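Local coordinates for protein sulfate transporter/antisigma-factor antagonist STAS (PDB 3T6O) that probably acts as an anti-sigma factor antagonist of the STAS family, at residues Lys50-Leu55 / Glu114-Met119. Numbering follows the deposited sequence.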
# COMPACT_ATOMS: atom_id res chain seq x y z
N LYS A 50 1.29 -13.99 20.90
CA LYS A 50 2.36 -13.14 21.30
C LYS A 50 3.55 -13.45 20.39
O LYS A 50 3.93 -14.63 20.24
CB LYS A 50 2.69 -13.43 22.78
CG LYS A 50 1.63 -12.90 23.74
CD LYS A 50 1.89 -13.29 25.16
CE LYS A 50 0.86 -12.63 26.07
NZ LYS A 50 1.11 -12.85 27.52
N VAL A 51 4.11 -12.41 19.78
CA VAL A 51 5.15 -12.51 18.79
C VAL A 51 6.27 -11.51 19.14
O VAL A 51 6.01 -10.36 19.46
CB VAL A 51 4.56 -12.24 17.33
CG1 VAL A 51 5.70 -12.02 16.33
CG2 VAL A 51 3.68 -13.39 16.89
N LEU A 52 7.52 -11.96 19.01
CA LEU A 52 8.67 -11.16 19.30
C LEU A 52 9.56 -11.22 18.11
O LEU A 52 9.93 -12.32 17.70
CB LEU A 52 9.41 -11.76 20.51
CG LEU A 52 10.72 -11.06 20.93
CD1 LEU A 52 10.44 -9.54 21.30
CD2 LEU A 52 11.38 -11.82 22.11
N ILE A 53 9.96 -10.07 17.57
CA ILE A 53 10.88 -10.05 16.44
C ILE A 53 12.23 -9.72 17.04
O ILE A 53 12.49 -8.59 17.49
CB ILE A 53 10.50 -8.95 15.43
CG1 ILE A 53 9.00 -9.00 15.13
CG2 ILE A 53 11.34 -9.04 14.14
CD1 ILE A 53 8.53 -10.27 14.49
N ASP A 54 13.10 -10.71 17.06
CA ASP A 54 14.40 -10.53 17.64
C ASP A 54 15.40 -10.14 16.55
O ASP A 54 15.87 -11.00 15.77
CB ASP A 54 14.82 -11.80 18.37
CG ASP A 54 16.24 -11.70 19.00
OD1 ASP A 54 16.94 -10.67 18.87
OD2 ASP A 54 16.62 -12.68 19.65
N LEU A 55 15.79 -8.87 16.59
CA LEU A 55 16.55 -8.27 15.50
C LEU A 55 18.05 -8.31 15.73
O LEU A 55 18.80 -7.61 15.04
CB LEU A 55 16.03 -6.86 15.25
CG LEU A 55 14.68 -6.90 14.49
CD1 LEU A 55 13.90 -5.58 14.51
CD2 LEU A 55 14.84 -7.29 12.98
N GLU A 114 14.68 -9.99 28.45
CA GLU A 114 13.82 -8.93 28.97
C GLU A 114 12.45 -8.94 28.31
O GLU A 114 11.41 -8.75 28.97
CB GLU A 114 14.44 -7.55 28.75
CG GLU A 114 15.64 -7.31 29.56
CD GLU A 114 16.23 -5.90 29.35
OE1 GLU A 114 15.69 -5.08 28.52
OE2 GLU A 114 17.24 -5.65 30.04
N ALA A 115 12.44 -9.14 27.01
CA ALA A 115 11.17 -9.14 26.28
C ALA A 115 10.27 -10.28 26.77
O ALA A 115 9.12 -10.04 27.16
CB ALA A 115 11.39 -9.21 24.80
N LEU A 116 10.84 -11.48 26.85
CA LEU A 116 10.10 -12.65 27.31
C LEU A 116 9.52 -12.53 28.72
O LEU A 116 8.38 -12.89 28.91
CB LEU A 116 10.89 -13.93 27.14
CG LEU A 116 11.18 -14.34 25.70
CD1 LEU A 116 12.13 -15.57 25.77
CD2 LEU A 116 9.89 -14.60 24.81
N LEU A 117 10.29 -12.02 29.67
CA LEU A 117 9.85 -11.75 31.02
C LEU A 117 8.70 -10.73 31.06
O LEU A 117 7.71 -10.93 31.79
CB LEU A 117 11.02 -11.26 31.91
CG LEU A 117 12.13 -12.29 32.21
CD1 LEU A 117 13.32 -11.63 32.87
CD2 LEU A 117 11.64 -13.45 33.08
N ALA A 118 8.83 -9.64 30.29
CA ALA A 118 7.79 -8.63 30.23
C ALA A 118 6.53 -9.19 29.58
O ALA A 118 5.45 -8.89 30.02
CB ALA A 118 8.27 -7.40 29.45
N MSE A 119 6.64 -10.04 28.57
CA MSE A 119 5.46 -10.59 27.91
C MSE A 119 4.77 -11.80 28.58
O MSE A 119 3.79 -12.30 28.04
CB MSE A 119 5.82 -10.96 26.46
CG MSE A 119 6.33 -9.80 25.62
SE MSE A 119 7.42 -10.36 24.09
CE MSE A 119 5.99 -10.76 22.83
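L52, on a central strand of the STAS sheet, meets the C-terminal helix 112-118 through both of its methyl groups, a compact example of how a helix seats on a beta-sheet through small and apolar side chains. The small side chain of A115 lets the helix come close: its CB faces the leucine fork, 3.6 Å from L52 CD1 and 3.7 Å from L52 CD2. With L52 CG anti to the backbone N (chi1 177°), the fork spreads toward the helix, and CD2 also touches L116 CD2 at 4.2 Å, the two leucines crossing at about a right angle. L52 CD1, besides touching A115, lies 4.2 Å from the selenium (SE) of M119, a selenomethionine. That chain bends at its last torsion and brings CE over the strand backbone, 3.4 Å from the carbonyl O of V51. V15, on the neighbouring strand 15-19, touches L52, L116 and M119 and continues this apolar layer.

Packing is sparser toward partly exposed K50. Its chain, extended beyond CG, runs out past the M119 side chain, and NZ donates a hydrogen bond of 2.8 Å to M119 O. The C=O...N angle is 159°, with the donor tilted 21° from the carbonyl plane. Apolar contact thus seats the helix on the sheet, whereas the lysine ammonium satisfies the carbonyl of M119, near the C-terminal end of the helix, where its positive charge would probably interact favourably with the helix dipole.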